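PDB 3HBZ: putative glycoside hydrolase from Bacteroides thetaiotaomicron VPI-5482, which binds calcium and may act in carbohydrate metabolism, possibly as a glycoside hydrolase, though its activity is unproven. Local coordinates for residues D144-Q149 / V162-G167; A214-Y219 / I331-L336. All blocks are in the same frame, centred on the assembly; numbering follows the deposited sequence.

Contact 1: residues D144-Q149 / V162-G167; sequences DYPTFQ and VTRSTG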
ATOM      1  N   ASP A 144     -16.851  -5.895   3.916  1.00 27.03           N
ATOM      2  CA  ASP A 144     -17.326  -6.058   2.547  1.00 23.34           C
ATOM      3  C   ASP A 144     -16.224  -5.702   1.528  1.00 22.81           C
ATOM      4  O   ASP A 144     -16.399  -5.876   0.312  1.00 23.01           O
ATOM      5  CB  ASP A 144     -18.533  -5.144   2.303  1.00 23.18           C
ATOM      6  CG  ASP A 144     -19.748  -5.483   3.151  1.00 33.35           C
ATOM      7  OD1 ASP A 144     -19.911  -6.645   3.583  1.00 31.47           O
ATOM      8  OD2 ASP A 144     -20.566  -4.552   3.361  1.00 28.22           O
ATOM      9  N   TYR A 145     -15.106  -5.168   2.000  1.00 22.43           N
ATOM     10  CA  TYR A 145     -14.026  -4.792   1.114  1.00 23.12           C
ATOM     11  C   TYR A 145     -13.164  -6.020   0.704  1.00 26.29           C
ATOM     12  O   TYR A 145     -13.250  -7.101   1.311  1.00 25.01           O
ATOM     13  CB  TYR A 145     -13.132  -3.764   1.775  1.00 23.48           C
ATOM     14  CG  TYR A 145     -13.727  -2.379   1.840  1.00 26.59           C
ATOM     15  CD1 TYR A 145     -14.721  -2.071   2.755  1.00 23.10           C
ATOM     16  CD2 TYR A 145     -13.267  -1.355   0.978  1.00 25.75           C
ATOM     17  CE1 TYR A 145     -15.262  -0.785   2.807  1.00 23.92           C
ATOM     18  CE2 TYR A 145     -13.817  -0.076   1.015  1.00 24.72           C
ATOM     19  CZ  TYR A 145     -14.821   0.202   1.915  1.00 28.15           C
ATOM     20  OH  TYR A 145     -15.326   1.477   1.971  1.00 24.56           O
ATOM     21  N   PRO A 146     -12.354  -5.862  -0.351  1.00 21.92           N
ATOM     22  CA  PRO A 146     -11.481  -6.955  -0.787  1.00 23.30           C
ATOM     23  C   PRO A 146     -10.369  -7.289   0.211  1.00 24.57           C
ATOM     24  O   PRO A 146      -9.870  -8.432   0.228  1.00 23.84           O
ATOM     25  CB  PRO A 146     -10.883  -6.428  -2.105  1.00 22.08           C
ATOM     26  CG  PRO A 146     -11.916  -5.425  -2.598  1.00 21.98           C
ATOM     27  CD  PRO A 146     -12.336  -4.721  -1.302  1.00 21.76           C
ATOM     28  N   THR A 147     -10.030  -6.323   1.054  1.00 22.70           N
ATOM     29  CA  THR A 147      -8.913  -6.446   1.965  1.00 23.72           C
ATOM     30  C   THR A 147      -9.444  -6.160   3.382  1.00 25.92           C
ATOM     31  O   THR A 147      -9.901  -5.052   3.653  1.00 27.34           O
ATOM     32  CB  THR A 147      -7.842  -5.485   1.603  1.00 22.38           C
ATOM     33  OG1 THR A 147      -7.377  -5.739   0.279  1.00 24.31           O
ATOM     34  CG2 THR A 147      -6.622  -5.594   2.600  1.00 18.94           C
ATOM     35  N   PHE A 148      -9.424  -7.173   4.256  1.00 24.68           N
ATOM     36  CA  PHE A 148      -9.880  -7.007   5.647  1.00 24.09           C
ATOM     37  C   PHE A 148      -9.127  -7.903   6.598  1.00 25.43           C
ATOM     38  O   PHE A 148      -8.255  -8.671   6.198  1.00 24.91           O
ATOM     39  CB  PHE A 148     -11.398  -7.223   5.777  1.00 23.11           C
ATOM     40  CG  PHE A 148     -11.883  -8.618   5.342  1.00 24.01           C
ATOM     41  CD1 PHE A 148     -12.082  -8.908   3.992  1.00 28.49           C
ATOM     42  CD2 PHE A 148     -12.141  -9.612   6.277  1.00 30.14           C
ATOM     43  CE1 PHE A 148     -12.525 -10.147   3.577  1.00 23.99           C
ATOM     44  CE2 PHE A 148     -12.577 -10.864   5.875  1.00 28.83           C
ATOM     45  CZ  PHE A 148     -12.781 -11.138   4.528  1.00 24.45           C
ATOM     46  N   GLN A 149      -9.424  -7.750   7.893  1.00 23.51           N
ATOM     47  CA  GLN A 149      -8.784  -8.556   8.924  1.00 23.68           C
ATOM     48  C   GLN A 149      -9.703  -9.653   9.405  1.00 24.18           C
ATOM     49  O   GLN A 149     -10.882  -9.398   9.636  1.00 26.36           O
ATOM     50  CB  GLN A 149      -8.427  -7.672  10.112  1.00 23.51           C
ATOM     51  CG  GLN A 149      -7.510  -8.341  11.146  1.00 26.11           C
ATOM     52  CD  GLN A 149      -7.235  -7.451  12.333  1.00 30.67           C
ATOM     53  OE1 GLN A 149      -8.138  -6.770  12.800  1.00 26.90           O
ATOM     54  NE2 GLN A 149      -5.985  -7.452  12.833  1.00 25.91           N
ATOM     55  N   VAL A 162     -10.099 -11.171  -0.412  1.00 26.04           N
ATOM     56  CA  VAL A 162     -11.217 -11.814  -1.095  1.00 26.90           C
ATOM     57  C   VAL A 162     -11.566 -11.012  -2.359  1.00 24.87           C
ATOM     58  O   VAL A 162     -11.845  -9.869  -2.273  1.00 26.87           O
ATOM     59  CB  VAL A 162     -12.457 -11.945  -0.205  1.00 26.30           C
ATOM     60  CG1 VAL A 162     -13.662 -12.552  -0.986  1.00 22.51           C
ATOM     61  CG2 VAL A 162     -12.181 -12.815   1.029  1.00 22.87           C
ATOM     62  N   THR A 163     -11.554 -11.659  -3.513  1.00 25.40           N
ATOM     63  CA  THR A 163     -11.929 -11.056  -4.797  1.00 24.21           C
ATOM     64  C   THR A 163     -13.427 -10.806  -4.809  1.00 23.02           C
ATOM     65  O   THR A 163     -14.220 -11.706  -4.567  1.00 23.42           O
ATOM     66  CB  THR A 163     -11.516 -11.965  -5.962  1.00 23.67           C
ATOM     67  OG1 THR A 163     -10.082 -12.127  -5.921  1.00 22.44           O
ATOM     68  CG2 THR A 163     -11.927 -11.377  -7.365  1.00 21.94           C
ATOM     69  N   ARG A 164     -13.793  -9.552  -5.035  1.00 23.62           N
ATOM     70  CA  ARG A 164     -15.168  -9.099  -4.903  1.00 24.23           C
ATOM     71  C   ARG A 164     -15.720  -8.657  -6.244  1.00 24.19           C
ATOM     72  O   ARG A 164     -14.966  -8.150  -7.102  1.00 22.19           O
ATOM     73  CB  ARG A 164     -15.204  -7.872  -4.020  1.00 21.73           C
ATOM     74  CG  ARG A 164     -14.711  -8.129  -2.629  1.00 29.37           C
ATOM     75  CD  ARG A 164     -15.561  -9.125  -1.880  1.00 34.02           C
ATOM     76  NE  ARG A 164     -15.180  -8.971  -0.500  1.00 34.35           N
ATOM     77  CZ  ARG A 164     -15.957  -9.125   0.565  1.00 29.32           C
ATOM     78  NH1 ARG A 164     -17.234  -9.511   0.489  1.00 26.87           N
ATOM     79  NH2 ARG A 164     -15.408  -8.884   1.741  1.00 25.54           N
ATOM     80  N   SER A 165     -17.032  -8.771  -6.405  1.00 25.01           N
ATOM     81  CA  SER A 165     -17.713  -8.046  -7.480  1.00 24.63           C
ATOM     82  C   SER A 165     -17.682  -6.540  -7.201  1.00 24.70           C
ATOM     83  O   SER A 165     -17.844  -6.097  -6.044  1.00 22.96           O
ATOM     84  CB  SER A 165     -19.186  -8.465  -7.572  1.00 27.34           C
ATOM     85  OG  SER A 165     -19.821  -7.630  -8.517  1.00 23.52           O
ATOM     86  N   THR A 166     -17.502  -5.746  -8.258  1.00 21.91           N
ATOM     87  CA  THR A 166     -17.578  -4.283  -8.158  1.00 22.70           C
ATOM     88  C   THR A 166     -18.963  -3.758  -8.546  1.00 23.01           C
ATOM     89  O   THR A 166     -19.164  -2.538  -8.664  1.00 21.79           O
ATOM     90  CB  THR A 166     -16.592  -3.642  -9.101  1.00 23.60           C
ATOM     91  OG1 THR A 166     -16.873  -4.129 -10.418  1.00 23.20           O
ATOM     92  CG2 THR A 166     -15.189  -3.981  -8.715  1.00 23.54           C
ATOM     93  N   GLY A 167     -19.906  -4.673  -8.794  1.00 23.23           N
ATOM     94  CA  GLY A 167     -21.293  -4.295  -9.078  1.00 25.49           C
ATOM     95  C   GLY A 167     -21.458  -3.597 -10.439  1.00 26.82           C
ATOM     96  O   GLY A 167     -20.537  -3.533 -11.258  1.00 27.28           O
TER
HETATM   97  O   HOH W   1     -18.654  -9.230   3.015  1.00 43.11           O
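Arg164 lays its guanidinium group along the backbone of Asp144 and Tyr145, at the open end of the beta hairpin made by strands 147-150 and 158-165. The pairing of the hairpin reaches this end through one strong, nearly straight bond: Val162 N donates a hydrogen bond to Pro146 O at 2.8 Å, within the carbonyl plane. Beyond it the arginine side chain takes over. Its NH2 donates to Tyr145 O at 2.8 Å, bent to 141° and meeting the oxygen from above the carbonyl plane, while NE adds a weak bond to the same atom, so two donors share one acceptor. NH2 also bonds to Asp143 O. Asp144 O lies over the guanidinium face, 3.3 Å from CZ, a placement that gives no hydrogen bond but would suit the positive charge. NH1 is served by a water held in the guanidinium plane, which in turn donates to Asp144 OD1; the other carboxylate oxygen, OD2, accepts from the backbone N of Lys140 and Thr141. A bend at chi2 (-63°) turns the arginine chain across Pro146, whose CG rests 3.9 Å from Arg164 CG. A leucine at this position would probably leave Tyr145 O and Asp143 O without their side-chain donors and the water at Asp144 OD1 without its NH1 partner. Phe148, with CG in the cramped site between N and the carbonyl carbon (chi1 60°), swings its ring toward the second strand, where Val162 CG2 meets the ring edge 3.7 Å from Phe148 CE1.

Contact 2: residues A214-Y219 / I331-L336; sequences AGYYKY and IDEVEL. With CA (calcium ion), chain B.
Tyr216 and Asp332 form an antiparallel hydrogen-bonded pair, Tyr216 N donating to Asp332 O and Asp332 N to Tyr216 O, both at 3.0 Å. Ala214 and Glu335 make a second such pair, but the register slips by one residue in between: a beta bulge, at which the chain turns a corner at Glu333. The tight part lies here. Gly215 brings its CA within 3.9 Å of Val334 CA, and the side of Gly215 CA where a CB would stand is taken up by Val334 CG2. With CG1 anti to the backbone N (chi1 178°), Val334 sets that methyl 3.2 Å from Ala214 O, the oxygen that also accepts from Glu335 N. On the same side as Tyr217, Ile331 CD1 packs against Tyr217 CB at 3.7 Å.

The looser side is that of Tyr216 and Glu333, both partly exposed. Their ring and carboxylate planes stand perpendicular, and Glu333 OE1 comes no nearer than 3.8 Å to Tyr216 CE1. This carboxylate is gripped instead by Lys154 through OE1 and Thr155 through OE2, and Lys154 also makes a cation-pi contact with the Tyr216 ring. By contrast, the buried Asp332 chelates the calcium ion with OD1 (2.5 Å) and OD2; its OD1 accepts from Glu333 N and its OD2 from Lys154 N, bonds likely to help fix the carboxylate. Asn101, Glu103, Thr155, Lys157 and a water complete the site. In the fold, strand 210-220 is flanked by strand 281-290 through backbone bonds of Gly215 and Tyr217, while strand 328-338 pairs on with strands 158-165 and 99-100.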
ATOM      1  N   ALA A 214       9.104 -15.236   3.641  1.00 25.32           N
ATOM      2  CA  ALA A 214       8.573 -16.448   4.246  1.00 24.04           C
ATOM      3  C   ALA A 214       7.274 -16.121   4.966  1.00 23.62           C
ATOM      4  O   ALA A 214       7.065 -14.985   5.339  1.00 25.68           O
ATOM      5  CB  ALA A 214       9.605 -17.066   5.247  1.00 19.56           C
ATOM      6  N   GLY A 215       6.390 -17.112   5.087  1.00 24.34           N
ATOM      7  CA  GLY A 215       5.168 -16.962   5.851  1.00 25.27           C
ATOM      8  C   GLY A 215       4.221 -18.100   5.624  1.00 27.41           C
ATOM      9  O   GLY A 215       4.615 -19.133   5.079  1.00 25.85           O
ATOM     10  N   TYR A 216       2.967 -17.924   6.060  1.00 26.78           N
ATOM     11  CA  TYR A 216       1.969 -18.956   5.887  1.00 25.20           C
ATOM     12  C   TYR A 216       0.738 -18.463   5.137  1.00 25.62           C
ATOM     13  O   TYR A 216       0.333 -17.306   5.299  1.00 23.11           O
ATOM     14  CB  TYR A 216       1.540 -19.507   7.257  1.00 27.67           C
ATOM     15  CG  TYR A 216       2.623 -20.296   7.902  1.00 29.24           C
ATOM     16  CD1 TYR A 216       3.600 -19.663   8.658  1.00 30.37           C
ATOM     17  CD2 TYR A 216       2.706 -21.689   7.725  1.00 26.58           C
ATOM     18  CE1 TYR A 216       4.611 -20.385   9.248  1.00 35.33           C
ATOM     19  CE2 TYR A 216       3.716 -22.425   8.328  1.00 29.69           C
ATOM     20  CZ  TYR A 216       4.671 -21.749   9.067  1.00 36.47           C
ATOM     21  OH  TYR A 216       5.685 -22.419   9.656  1.00 42.93           O
ATOM     22  N   TYR A 217       0.091 -19.375   4.391  1.00 23.74           N
ATOM     23  CA  TYR A 217      -1.154 -19.046   3.719  1.00 22.72           C
ATOM     24  C   TYR A 217      -2.141 -20.181   3.706  1.00 25.63           C
ATOM     25  O   TYR A 217      -1.792 -21.339   3.903  1.00 27.14           O
ATOM     26  CB  TYR A 217      -0.923 -18.544   2.290  1.00 21.69           C
ATOM     27  CG  TYR A 217      -0.714 -19.636   1.288  1.00 23.39           C
ATOM     28  CD1 TYR A 217       0.518 -20.300   1.207  1.00 29.47           C
ATOM     29  CD2 TYR A 217      -1.724 -20.015   0.411  1.00 26.38           C
ATOM     30  CE1 TYR A 217       0.734 -21.305   0.270  1.00 26.58           C
ATOM     31  CE2 TYR A 217      -1.532 -21.046  -0.505  1.00 20.81           C
ATOM     32  CZ  TYR A 217      -0.288 -21.677  -0.579  1.00 23.19           C
ATOM     33  OH  TYR A 217      -0.080 -22.691  -1.480  1.00 23.71           O
ATOM     34  N   LYS A 218      -3.388 -19.794   3.473  1.00 24.39           N
ATOM     35  CA  LYS A 218      -4.462 -20.666   3.073  1.00 25.18           C
ATOM     36  C   LYS A 218      -5.065 -20.041   1.810  1.00 24.90           C
ATOM     37  O   LYS A 218      -5.072 -18.793   1.649  1.00 26.06           O
ATOM     38  CB  LYS A 218      -5.553 -20.758   4.155  1.00 24.23           C
ATOM     39  CG  LYS A 218      -5.189 -21.507   5.419  1.00 24.99           C
ATOM     40  CD  LYS A 218      -6.356 -21.529   6.400  1.00 20.48           C
ATOM     41  CE  LYS A 218      -6.066 -22.403   7.612  1.00 22.02           C
ATOM     42  NZ  LYS A 218      -7.091 -22.355   8.686  1.00 30.79           N
ATOM     43  N   TYR A 219      -5.630 -20.878   0.945  1.00 24.04           N
ATOM     44  CA  TYR A 219      -6.239 -20.370  -0.282  1.00 22.39           C
ATOM     45  C   TYR A 219      -7.384 -21.241  -0.773  1.00 24.76           C
ATOM     46  O   TYR A 219      -7.272 -22.471  -0.817  1.00 25.61           O
ATOM     47  CB  TYR A 219      -5.202 -20.215  -1.392  1.00 22.49           C
ATOM     48  CG  TYR A 219      -5.762 -19.583  -2.666  1.00 26.02           C
ATOM     49  CD1 TYR A 219      -6.078 -18.240  -2.691  1.00 25.81           C
ATOM     50  CD2 TYR A 219      -6.001 -20.335  -3.824  1.00 26.49           C
ATOM     51  CE1 TYR A 219      -6.604 -17.623  -3.813  1.00 24.85           C
ATOM     52  CE2 TYR A 219      -6.559 -19.718  -5.001  1.00 21.85           C
ATOM     53  CZ  TYR A 219      -6.874 -18.374  -4.965  1.00 21.58           C
ATOM     54  OH  TYR A 219      -7.345 -17.686  -6.048  1.00 26.87           O
ATOM     55  N   ILE A 331      -3.376 -14.780   4.971  1.00 22.93           N
ATOM     56  CA  ILE A 331      -1.937 -14.661   5.137  1.00 19.79           C
ATOM     57  C   ILE A 331      -1.631 -14.389   6.583  1.00 22.24           C
ATOM     58  O   ILE A 331      -2.334 -13.593   7.219  1.00 24.99           O
ATOM     59  CB  ILE A 331      -1.368 -13.503   4.273  1.00 18.31           C
ATOM     60  CG1 ILE A 331      -1.461 -13.806   2.757  1.00 22.00           C
ATOM     61  CG2 ILE A 331       0.041 -13.143   4.695  1.00 21.04           C
ATOM     62  CD1 ILE A 331      -0.456 -14.878   2.248  1.00 22.53           C
ATOM     63  N   ASP A 332      -0.628 -15.080   7.135  1.00 21.90           N
ATOM     64  CA  ASP A 332      -0.191 -14.792   8.485  1.00 23.22           C
ATOM     65  C   ASP A 332       1.285 -15.115   8.699  1.00 25.16           C
ATOM     66  O   ASP A 332       1.886 -15.892   7.940  1.00 23.55           O
ATOM     67  CB  ASP A 332      -1.046 -15.548   9.506  1.00 24.48           C
ATOM     68  CG  ASP A 332      -1.178 -14.791  10.855  1.00 29.09           C
ATOM     69  OD1 ASP A 332      -0.592 -13.695  10.978  1.00 25.33           O
ATOM     70  OD2 ASP A 332      -1.849 -15.307  11.789  1.00 26.32           O
ATOM     71  N   GLU A 333       1.857 -14.506   9.742  1.00 25.41           N
ATOM     72  CA  GLU A 333       3.232 -14.798  10.209  1.00 25.36           C
ATOM     73  C   GLU A 333       4.271 -14.666   9.087  1.00 26.23           C
ATOM     74  O   GLU A 333       5.040 -15.595   8.805  1.00 25.19           O
ATOM     75  CB  GLU A 333       3.308 -16.198  10.830  1.00 26.65           C
ATOM     76  CG  GLU A 333       2.473 -16.364  12.078  1.00 29.35           C
ATOM     77  CD  GLU A 333       2.660 -17.718  12.786  1.00 29.16           C
ATOM     78  OE1 GLU A 333       3.476 -18.551  12.330  1.00 33.74           O
ATOM     79  OE2 GLU A 333       1.992 -17.945  13.828  1.00 29.62           O
ATOM     80  N   VAL A 334       4.325 -13.502   8.456  1.00 25.13           N
ATOM     81  CA  VAL A 334       5.213 -13.334   7.324  1.00 25.28           C
ATOM     82  C   VAL A 334       6.470 -12.656   7.834  1.00 25.46           C
ATOM     83  O   VAL A 334       6.413 -11.830   8.746  1.00 20.85           O
ATOM     84  CB  VAL A 334       4.560 -12.448   6.195  1.00 27.46           C
ATOM     85  CG1 VAL A 334       5.509 -12.221   5.034  1.00 21.99           C
ATOM     86  CG2 VAL A 334       3.293 -13.102   5.699  1.00 21.39           C
ATOM     87  N   GLU A 335       7.587 -12.956   7.181  1.00 25.01           N
ATOM     88  CA  GLU A 335       8.837 -12.303   7.475  1.00 26.28           C
ATOM     89  C   GLU A 335       9.595 -11.939   6.209  1.00 26.13           C
ATOM     90  O   GLU A 335       9.785 -12.763   5.318  1.00 27.04           O
ATOM     91  CB  GLU A 335       9.720 -13.215   8.376  1.00 25.36           C
ATOM     92  CG  GLU A 335      10.886 -12.457   8.873  1.00 30.91           C
ATOM     93  CD  GLU A 335      11.731 -13.185   9.898  1.00 35.49           C
ATOM     94  OE1 GLU A 335      11.463 -14.371  10.187  1.00 32.67           O
ATOM     95  OE2 GLU A 335      12.671 -12.530  10.404  1.00 36.31           O
ATOM     96  N   LEU A 336      10.081 -10.710   6.145  1.00 26.12           N
ATOM     97  CA  LEU A 336      11.115 -10.350   5.161  1.00 25.00           C
ATOM     98  C   LEU A 336      12.504 -10.624   5.766  1.00 27.11           C
ATOM     99  O   LEU A 336      12.972  -9.904   6.665  1.00 26.44           O
ATOM    100  CB  LEU A 336      10.951  -8.872   4.774  1.00 24.25           C
ATOM    101  CG  LEU A 336      11.943  -8.367   3.731  1.00 25.57           C
ATOM    102  CD1 LEU A 336      11.879  -9.201   2.445  1.00 23.72           C
ATOM    103  CD2 LEU A 336      11.689  -6.833   3.495  1.00 20.68           C
TER
HETATM  104 CA    CA B   1      -1.422 -13.173  13.257  1.00 35.78          CA
HETATM  105  O   HOH W   2       0.661 -13.921  14.107  1.00 22.13           O

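Overall arrangement
Both contacts belong to the putative carbohydrate metabolism domain, their centres about 20 Å apart and their nearest atoms about 6 Å apart without touching. They come in series along the chain: contact 1 closes a local hairpin, whereas contact 2 joins strands more than a hundred residues apart. Strand 158-165, which carries one side of contact 1, runs antiparallel beside strand 328-338 of contact 2, so the hairpin and the later pairing are continuous through backbone hydrogen bonding. The calcium ion bound by Asp332 lies near this junction. It draws ligands from Thr155 and Lys157, between the two segments of contact 1, and from Asp332 in contact 2, so the ion ties the hairpin to the strand near the C-terminus.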